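Local coordinates for protein putative deoxyribonuclease yjjV (Escherichia coli, PDB 1ZZM) that probably hydrolyses ester bonds as a metal-dependent hydrolase of the TatD family, carrying two divalent metal ions per subunit in a TIM-barrel fold, at residues A[24-33]-A[221-229]; A[197-205]-A[247-256]. One frame throughout, in Å; residues are numbered along the deposited sequence.

Interaction 1 of 2, residues A[24-33]-A[221-229]; sequences SLQRAAQAGV and NRPEQAARV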
loop_
_atom_site.group_PDB
_atom_site.type_symbol
_atom_site.label_atom_id
_atom_site.label_comp_id
_atom_site.label_asym_id
_atom_site.label_seq_id
_atom_site.Cartn_x
_atom_site.Cartn_y
_atom_site.Cartn_z
ATOM N N SER A 24 -14.849 6.202 12.049
ATOM C CA SER A 24 -14.249 5.492 10.917
ATOM C C SER A 24 -13.595 4.180 11.348
ATOM O O SER A 24 -13.750 3.156 10.681
ATOM C CB SER A 24 -13.229 6.396 10.217
ATOM O OG SER A 24 -13.893 7.535 9.693
ATOM N N LEU A 25 -12.862 4.201 12.454
ATOM C CA LEU A 25 -12.247 2.964 12.925
ATOM C C LEU A 25 -13.315 1.964 13.351
ATOM O O LEU A 25 -13.128 0.762 13.155
ATOM C CB LEU A 25 -11.279 3.232 14.085
ATOM C CG LEU A 25 -9.967 3.900 13.642
ATOM C CD1 LEU A 25 -9.230 4.458 14.844
ATOM C CD2 LEU A 25 -9.083 2.876 12.947
ATOM N N GLN A 26 -14.431 2.424 13.929
ATOM C CA GLN A 26 -15.480 1.468 14.326
ATOM C C GLN A 26 -16.150 0.865 13.089
ATOM O O GLN A 26 -16.449 -0.329 13.060
ATOM C CB GLN A 26 -16.562 2.120 15.213
ATOM C CG GLN A 26 -16.032 2.843 16.458
ATOM C CD GLN A 26 -17.073 3.771 17.106
ATOM O OE1 GLN A 26 -17.945 4.323 16.421
ATOM N NE2 GLN A 26 -16.967 3.963 18.423
ATOM N N ARG A 27 -16.387 1.678 12.063
ATOM C CA ARG A 27 -16.999 1.156 10.850
ATOM C C ARG A 27 -16.073 0.104 10.224
ATOM O O ARG A 27 -16.541 -0.902 9.700
ATOM C CB ARG A 27 -17.285 2.283 9.852
ATOM C CG ARG A 27 -18.361 3.267 10.329
ATOM C CD ARG A 27 -18.448 4.510 9.446
ATOM N NE ARG A 27 -18.927 4.252 8.078
ATOM C CZ ARG A 27 -19.274 5.215 7.215
ATOM N NH1 ARG A 27 -19.184 6.492 7.574
ATOM N NH2 ARG A 27 -19.762 4.908 6.003
ATOM N N ALA A 28 -14.768 0.340 10.293
ATOM C CA ALA A 28 -13.785 -0.591 9.757
ATOM C C ALA A 28 -13.805 -1.857 10.592
ATOM O O ALA A 28 -13.886 -2.971 10.067
ATOM C CB ALA A 28 -12.366 0.027 9.782
ATOM N N ALA A 29 -13.758 -1.692 11.905
ATOM C CA ALA A 29 -13.727 -2.872 12.768
ATOM C C ALA A 29 -14.959 -3.759 12.613
ATOM O O ALA A 29 -14.841 -4.976 12.508
ATOM C CB ALA A 29 -13.586 -2.458 14.204
ATOM N N GLN A 30 -16.143 -3.165 12.631
ATOM C CA GLN A 30 -17.332 -3.984 12.501
ATOM C C GLN A 30 -17.331 -4.783 11.195
ATOM O O GLN A 30 -17.961 -5.833 11.127
ATOM C CB GLN A 30 -18.603 -3.142 12.611
ATOM C CG GLN A 30 -18.744 -2.013 11.609
ATOM C CD GLN A 30 -20.160 -1.427 11.622
ATOM O OE1 GLN A 30 -20.904 -1.611 12.600
ATOM N NE2 GLN A 30 -20.536 -0.714 10.541
ATOM N N ALA A 31 -16.626 -4.296 10.175
ATOM C CA ALA A 31 -16.549 -5.019 8.899
ATOM C C ALA A 31 -15.478 -6.092 8.968
ATOM O O ALA A 31 -15.277 -6.871 8.002
ATOM C CB ALA A 31 -16.215 -4.060 7.765
ATOM N N GLY A 32 -14.773 -6.134 10.090
ATOM C CA GLY A 32 -13.708 -7.108 10.255
ATOM C C GLY A 32 -12.320 -6.541 9.940
ATOM O O GLY A 32 -11.322 -7.261 10.032
ATOM N N VAL A 33 -12.245 -5.259 9.575
ATOM C CA VAL A 33 -10.951 -4.637 9.278
ATOM C C VAL A 33 -10.375 -4.150 10.606
ATOM O O VAL A 33 -10.681 -3.070 11.069
ATOM C CB VAL A 33 -11.120 -3.466 8.252
ATOM C CG1 VAL A 33 -9.775 -2.862 7.890
ATOM C CG2 VAL A 33 -11.802 -3.988 7.006
ATOM N N ASN A 221 -13.929 6.196 -0.993
ATOM C CA ASN A 221 -13.743 4.796 -0.659
ATOM C C ASN A 221 -13.432 4.824 0.846
ATOM O O ASN A 221 -12.984 5.832 1.375
ATOM C CB ASN A 221 -12.540 4.220 -1.438
ATOM C CG ASN A 221 -12.520 2.704 -1.435
ATOM O OD1 ASN A 221 -13.474 2.076 -1.016
ATOM N ND2 ASN A 221 -11.433 2.108 -1.936
ATOM N N ARG A 222 -13.665 3.720 1.533
ATOM C CA ARG A 222 -13.434 3.651 2.971
ATOM C C ARG A 222 -12.785 2.299 3.270
ATOM O O ARG A 222 -12.998 1.332 2.546
ATOM C CB ARG A 222 -14.777 3.788 3.719
ATOM C CG ARG A 222 -15.524 5.084 3.423
ATOM C CD ARG A 222 -16.723 5.226 4.386
ATOM N NE ARG A 222 -16.299 5.275 5.780
ATOM C CZ ARG A 222 -16.001 6.391 6.438
ATOM N NH1 ARG A 222 -16.104 7.555 5.832
ATOM N NH2 ARG A 222 -15.568 6.343 7.700
ATOM N N PRO A 223 -11.984 2.213 4.343
ATOM C CA PRO A 223 -11.317 0.942 4.661
ATOM C C PRO A 223 -12.206 -0.269 4.880
ATOM O O PRO A 223 -11.775 -1.390 4.613
ATOM C CB PRO A 223 -10.436 1.296 5.876
ATOM C CG PRO A 223 -11.226 2.435 6.527
ATOM C CD PRO A 223 -11.671 3.255 5.338
ATOM N N GLU A 224 -13.452 -0.074 5.322
ATOM C CA GLU A 224 -14.317 -1.232 5.513
ATOM C C GLU A 224 -14.571 -1.929 4.176
ATOM O O GLU A 224 -14.985 -3.081 4.154
ATOM C CB GLU A 224 -15.671 -0.843 6.166
ATOM C CG GLU A 224 -16.364 0.305 5.490
ATOM C CD GLU A 224 -15.939 1.642 6.052
ATOM O OE1 GLU A 224 -14.747 1.808 6.401
ATOM O OE2 GLU A 224 -16.791 2.547 6.151
ATOM N N GLN A 225 -14.326 -1.231 3.069
ATOM C CA GLN A 225 -14.544 -1.817 1.758
ATOM C C GLN A 225 -13.539 -2.934 1.503
ATOM O O GLN A 225 -13.683 -3.671 0.542
ATOM C CB GLN A 225 -14.471 -0.741 0.655
ATOM C CG GLN A 225 -15.682 0.239 0.658
ATOM C CD GLN A 225 -16.928 -0.431 0.136
ATOM O OE1 GLN A 225 -17.419 -1.394 0.724
ATOM N NE2 GLN A 225 -17.433 0.053 -0.997
ATOM N N ALA A 226 -12.535 -3.075 2.369
ATOM C CA ALA A 226 -11.586 -4.163 2.188
ATOM C C ALA A 226 -12.341 -5.496 2.290
ATOM O O ALA A 226 -11.977 -6.470 1.633
ATOM C CB ALA A 226 -10.476 -4.106 3.245
ATOM N N ALA A 227 -13.369 -5.540 3.141
ATOM C CA ALA A 227 -14.165 -6.768 3.327
ATOM C C ALA A 227 -14.862 -7.146 2.029
ATOM O O ALA A 227 -15.031 -8.339 1.723
ATOM C CB ALA A 227 -15.220 -6.571 4.440
ATOM N N ARG A 228 -15.261 -6.125 1.272
ATOM C CA ARG A 228 -15.925 -6.322 -0.016
ATOM C C ARG A 228 -14.869 -6.764 -1.064
ATOM O O ARG A 228 -15.121 -7.665 -1.889
ATOM C CB ARG A 228 -16.611 -5.017 -0.407
ATOM C CG ARG A 228 -17.746 -5.129 -1.409
ATOM C CD ARG A 228 -18.358 -3.745 -1.686
ATOM N NE ARG A 228 -19.114 -3.213 -0.549
ATOM C CZ ARG A 228 -20.327 -3.633 -0.193
ATOM N NH1 ARG A 228 -20.937 -4.597 -0.878
ATOM N NH2 ARG A 228 -20.939 -3.081 0.843
ATOM N N VAL A 229 -13.678 -6.160 -1.030
ATOM C CA VAL A 229 -12.614 -6.569 -1.957
ATOM C C VAL A 229 -12.366 -8.059 -1.715
ATOM O O VAL A 229 -12.274 -8.836 -2.653
ATOM C CB VAL A 229 -11.291 -5.800 -1.692
ATOM C CG1 VAL A 229 -10.118 -6.373 -2.562
ATOM C CG2 VAL A 229 -11.485 -4.355 -2.019
HETATM O O HOH W 1 -14.138 3.911 7.943
HETATM O O HOH W 2 -15.675 9.788 7.799
HETATM O O HOH W 3 -19.471 1.882 6.588
#
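Arg-27 and Arg-222 stack their guanidinium groups in a salt-bridge network on the outer layer of the TIM barrel, where helix 21-30 meets the chain leading into helix 226-236. The planes are only 6° apart and the centres 3.6 Å, with NE of Arg-222 over the middle of the Arg-27 group. The closeness of two cations is probably made tolerable by Glu-224, which serves both. Its OE2 takes the NE-H of Arg-222 at 2.8 Å, near the guanidinium plane, but stands well out of the plane of Arg-27, whose NE at 3.3 Å is held by charge alone; water 3 takes the NE-H of Arg-27 and donates to OE2 of Glu-224. The bend of Glu-224 at chi2 (-89°) turns its carboxylate back to this pair. Arg-222 NH2 also gives a weak bond to Ser-24 OG (2.9 Å), a hydroxyl tied to Asp-20 O, and water 1 joins NH2 to Ser-24 O and Glu-224 OE1. Farther along the helix, alanines let the backbones come close: Ala-31 CB rests on Glu-224 CB at 3.6 Å, and the Val-33 branch CG2 packs on Ala-226 CB at 4.0 Å. A leucine in place of Arg-222 would probably leave Glu-224 OE2 without the charged partner that hydrogen-bonds to it and Arg-27 without its flat stacking mate. One carboxylate facing two guanidinium groups is likely to stay ionised and to balance part of their charge.

Interaction 2 of 2, residues A[197-205]-A[247-256]; sequences LPLASLLLE and ALLNNTYTLF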
loop_
_atom_site.group_PDB
_atom_site.type_symbol
_atom_site.label_atom_id
_atom_site.label_comp_id
_atom_site.label_asym_id
_atom_site.label_seq_id
_atom_site.Cartn_x
_atom_site.Cartn_y
_atom_site.Cartn_z
ATOM N N LEU A 197 -1.897 -15.655 -9.321
ATOM C CA LEU A 197 -0.726 -15.503 -8.449
ATOM C C LEU A 197 -0.778 -16.424 -7.234
ATOM O O LEU A 197 -1.850 -16.837 -6.806
ATOM C CB LEU A 197 -0.610 -14.044 -7.976
ATOM C CG LEU A 197 -0.429 -12.966 -9.083
ATOM C CD1 LEU A 197 -0.487 -11.534 -8.470
ATOM C CD2 LEU A 197 0.914 -13.188 -9.792
ATOM N N PRO A 198 0.397 -16.766 -6.674
ATOM C CA PRO A 198 0.514 -17.629 -5.485
ATOM C C PRO A 198 -0.210 -16.898 -4.357
ATOM O O PRO A 198 -0.050 -15.680 -4.197
ATOM C CB PRO A 198 2.000 -17.642 -5.191
ATOM C CG PRO A 198 2.644 -17.403 -6.556
ATOM C CD PRO A 198 1.712 -16.408 -7.229
ATOM N N LEU A 199 -0.978 -17.625 -3.563
ATOM C CA LEU A 199 -1.702 -16.989 -2.471
ATOM C C LEU A 199 -0.791 -16.224 -1.492
ATOM O O LEU A 199 -1.215 -15.236 -0.887
ATOM C CB LEU A 199 -2.486 -18.041 -1.688
ATOM C CG LEU A 199 -3.586 -17.536 -0.753
ATOM C CD1 LEU A 199 -4.500 -16.547 -1.517
ATOM C CD2 LEU A 199 -4.426 -18.738 -0.270
ATOM N N ALA A 200 0.444 -16.694 -1.323
ATOM C CA ALA A 200 1.367 -16.060 -0.391
ATOM C C ALA A 200 1.840 -14.728 -0.897
ATOM O O ALA A 200 2.480 -13.988 -0.157
ATOM C CB ALA A 200 2.577 -16.965 -0.131
ATOM N N SER A 201 1.529 -14.385 -2.151
ATOM C CA SER A 201 2.019 -13.098 -2.632
ATOM C C SER A 201 1.023 -11.932 -2.496
ATOM O O SER A 201 1.377 -10.787 -2.763
ATOM C CB SER A 201 2.412 -13.206 -4.100
ATOM O OG SER A 201 1.272 -13.166 -4.920
ATOM N N LEU A 202 -0.192 -12.227 -2.061
ATOM C CA LEU A 202 -1.252 -11.222 -1.972
ATOM C C LEU A 202 -1.469 -10.493 -0.638
ATOM O O LEU A 202 -1.361 -11.085 0.424
ATOM C CB LEU A 202 -2.585 -11.872 -2.354
ATOM C CG LEU A 202 -2.602 -12.686 -3.653
ATOM C CD1 LEU A 202 -4.031 -13.190 -3.914
ATOM C CD2 LEU A 202 -2.098 -11.833 -4.824
ATOM N N LEU A 203 -1.750 -9.191 -0.724
ATOM C CA LEU A 203 -2.091 -8.411 0.462
ATOM C C LEU A 203 -3.428 -7.751 0.123
ATOM O O LEU A 203 -3.731 -7.506 -1.061
ATOM C CB LEU A 203 -1.071 -7.304 0.763
ATOM C CG LEU A 203 0.305 -7.785 1.207
ATOM C CD1 LEU A 203 1.143 -6.541 1.598
ATOM C CD2 LEU A 203 0.190 -8.703 2.371
ATOM N N LEU A 204 -4.205 -7.443 1.151
ATOM C CA LEU A 204 -5.509 -6.800 0.948
ATOM C C LEU A 204 -5.399 -5.291 1.226
ATOM O O LEU A 204 -4.662 -4.873 2.100
ATOM C CB LEU A 204 -6.534 -7.415 1.903
ATOM C CG LEU A 204 -8.000 -7.091 1.646
ATOM C CD1 LEU A 204 -8.438 -7.786 0.335
ATOM C CD2 LEU A 204 -8.838 -7.642 2.817
ATOM N N GLU A 205 -6.131 -4.470 0.484
ATOM C CA GLU A 205 -6.061 -3.021 0.712
ATOM C C GLU A 205 -7.248 -2.347 0.080
ATOM O O GLU A 205 -8.044 -3.005 -0.597
ATOM C CB GLU A 205 -4.825 -2.411 0.050
ATOM C CG GLU A 205 -4.953 -2.428 -1.477
ATOM C CD GLU A 205 -3.806 -1.755 -2.194
ATOM O OE1 GLU A 205 -2.687 -2.285 -2.156
ATOM O OE2 GLU A 205 -4.026 -0.697 -2.809
ATOM N N ALA A 247 -4.399 -16.433 4.762
ATOM C CA ALA A 247 -3.182 -16.163 4.011
ATOM C C ALA A 247 -2.882 -14.655 3.964
ATOM O O ALA A 247 -1.741 -14.221 4.169
ATOM C CB ALA A 247 -3.312 -16.711 2.629
ATOM N N LEU A 248 -3.905 -13.855 3.682
ATOM C CA LEU A 248 -3.707 -12.415 3.616
ATOM C C LEU A 248 -3.160 -11.931 4.956
ATOM O O LEU A 248 -2.239 -11.114 4.979
ATOM C CB LEU A 248 -5.018 -11.706 3.287
ATOM C CG LEU A 248 -5.590 -12.043 1.908
ATOM C CD1 LEU A 248 -7.030 -11.628 1.865
ATOM C CD2 LEU A 248 -4.746 -11.364 0.796
ATOM N N LEU A 249 -3.704 -12.435 6.069
ATOM C CA LEU A 249 -3.202 -12.019 7.378
ATOM C C LEU A 249 -1.764 -12.462 7.552
ATOM O O LEU A 249 -0.934 -11.672 7.970
ATOM C CB LEU A 249 -4.060 -12.566 8.546
ATOM C CG LEU A 249 -5.475 -11.983 8.710
ATOM C CD1 LEU A 249 -6.217 -12.743 9.792
ATOM C CD2 LEU A 249 -5.420 -10.479 9.066
ATOM N N ASN A 250 -1.453 -13.708 7.210
ATOM C CA ASN A 250 -0.069 -14.196 7.372
ATOM C C ASN A 250 0.952 -13.444 6.498
ATOM O O ASN A 250 2.068 -13.161 6.928
ATOM C CB ASN A 250 0.021 -15.689 7.035
ATOM C CG ASN A 250 -0.694 -16.564 8.052
ATOM O OD1 ASN A 250 -1.105 -16.099 9.121
ATOM N ND2 ASN A 250 -0.837 -17.845 7.724
ATOM N N ASN A 251 0.546 -13.153 5.273
ATOM C CA ASN A 251 1.370 -12.437 4.308
ATOM C C ASN A 251 1.709 -11.045 4.839
ATOM O O ASN A 251 2.870 -10.587 4.750
ATOM C CB ASN A 251 0.605 -12.310 2.981
ATOM C CG ASN A 251 0.388 -13.658 2.293
ATOM O OD1 ASN A 251 0.942 -14.688 2.709
ATOM N ND2 ASN A 251 -0.401 -13.656 1.229
ATOM N N THR A 252 0.687 -10.373 5.373
ATOM C CA THR A 252 0.829 -9.037 5.940
ATOM C C THR A 252 1.812 -9.082 7.126
ATOM O O THR A 252 2.678 -8.231 7.276
ATOM C CB THR A 252 -0.558 -8.520 6.384
ATOM O OG1 THR A 252 -1.444 -8.536 5.255
ATOM C CG2 THR A 252 -0.465 -7.084 6.971
ATOM N N TYR A 253 1.680 -10.110 7.950
ATOM C CA TYR A 253 2.550 -10.299 9.114
ATOM C C TYR A 253 3.989 -10.551 8.652
ATOM O O TYR A 253 4.949 -9.991 9.202
ATOM C CB TYR A 253 2.013 -11.509 9.910
ATOM C CG TYR A 253 2.784 -11.829 11.162
ATOM C CD1 TYR A 253 2.327 -11.394 12.403
ATOM C CD2 TYR A 253 3.979 -12.550 11.107
ATOM C CE1 TYR A 253 3.031 -11.663 13.570
ATOM C CE2 TYR A 253 4.709 -12.827 12.279
ATOM C CZ TYR A 253 4.221 -12.372 13.506
ATOM O OH TYR A 253 4.921 -12.586 14.674
ATOM N N THR A 254 4.148 -11.396 7.640
ATOM C CA THR A 254 5.481 -11.735 7.152
ATOM C C THR A 254 6.209 -10.542 6.537
ATOM O O THR A 254 7.415 -10.372 6.715
ATOM C CB THR A 254 5.410 -12.884 6.134
ATOM O OG1 THR A 254 4.826 -14.032 6.766
ATOM C CG2 THR A 254 6.800 -13.240 5.653
ATOM N N LEU A 255 5.460 -9.687 5.853
ATOM C CA LEU A 255 6.064 -8.534 5.227
ATOM C C LEU A 255 6.325 -7.367 6.178
ATOM O O LEU A 255 7.418 -6.816 6.169
ATOM C CB LEU A 255 5.171 -8.049 4.073
ATOM C CG LEU A 255 5.795 -6.879 3.276
ATOM C CD1 LEU A 255 7.079 -7.384 2.622
ATOM C CD2 LEU A 255 4.816 -6.356 2.192
ATOM N N PHE A 256 5.328 -7.017 6.996
ATOM C CA PHE A 256 5.376 -5.857 7.911
ATOM C C PHE A 256 5.530 -6.115 9.403
ATOM O O PHE A 256 5.916 -5.207 10.166
ATOM C CB PHE A 256 4.089 -5.041 7.794
ATOM C CG PHE A 256 3.797 -4.548 6.429
ATOM C CD1 PHE A 256 4.568 -3.533 5.865
ATOM C CD2 PHE A 256 2.704 -5.058 5.708
ATOM C CE1 PHE A 256 4.259 -3.033 4.623
ATOM C CE2 PHE A 256 2.393 -4.561 4.467
ATOM C CZ PHE A 256 3.169 -3.543 3.915
HETATM O O HOH W 4 -3.972 -7.771 4.121
#
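Asn-251 joins helix 241-256 to the chain around strand 202-204, the last of five parallel strands in this part of the TIM barrel; the axis of the helix's part 247-256 crosses that of strand 202-204 at 99°, 7.3 Å away at the closest approach. Polar contacts centre on the Asn-251 amide, whose ND2 spends both hydrogens on backbone carbonyls: Leu-199 O at 2.8 Å and Leu-202 O at 2.9 Å, the latter nearly straight (171°). Each oxygen is met on a lone pair and lies near the amide plane, so the two bonds fix the group's rotation. Asparagine suits the place because its short amide reaches the turn of 199-201 as that turn enters the strand.

Apolar contacts flank this grip. Leu-199 CG presses tightly on Ala-247 CB (3.5 Å), a close fit that suits the small alanine. Leu-248 lays CD2 against Leu-202 CB and turns CD1 to Leu-204 CB. Although the CB of Leu-203 points away from the helix, its forked end comes back: with CG anti to the carbonyl carbon (chi1 -68°), CD1 reaches Leu-255 CD2 and Phe-256 CE2, both at 3.7 Å.

Water 4 completes the join, accepting from Leu-204 N at 3.0 Å and donating to Thr-252 OG1, which itself donates to Leu-248 O.

In the fold
The two contacts belong to one barrel, their centres 18 Å apart, and their segments alternate along the chain: 24-33, then 197-205, 221-229 and 247-256. Interaction 1 ties the beginning of the chain to a late part, the approach to helix 226-236, whereas interaction 2 joins two late parts, the closing helix 241-256 and strand 202-204. Helix 226-236 follows strand 202-204 and precedes helix 241-256 along the chain, and Leu-204 of the strand touches both Ala-226 and Val-229, so the contacts meet directly. Strand 5-7 borders each of them, consistent with closure of the barrel around the metal centre: the side chains of Pro-223 and Phe-256 each lie about 12 Å from a bound zinc ion.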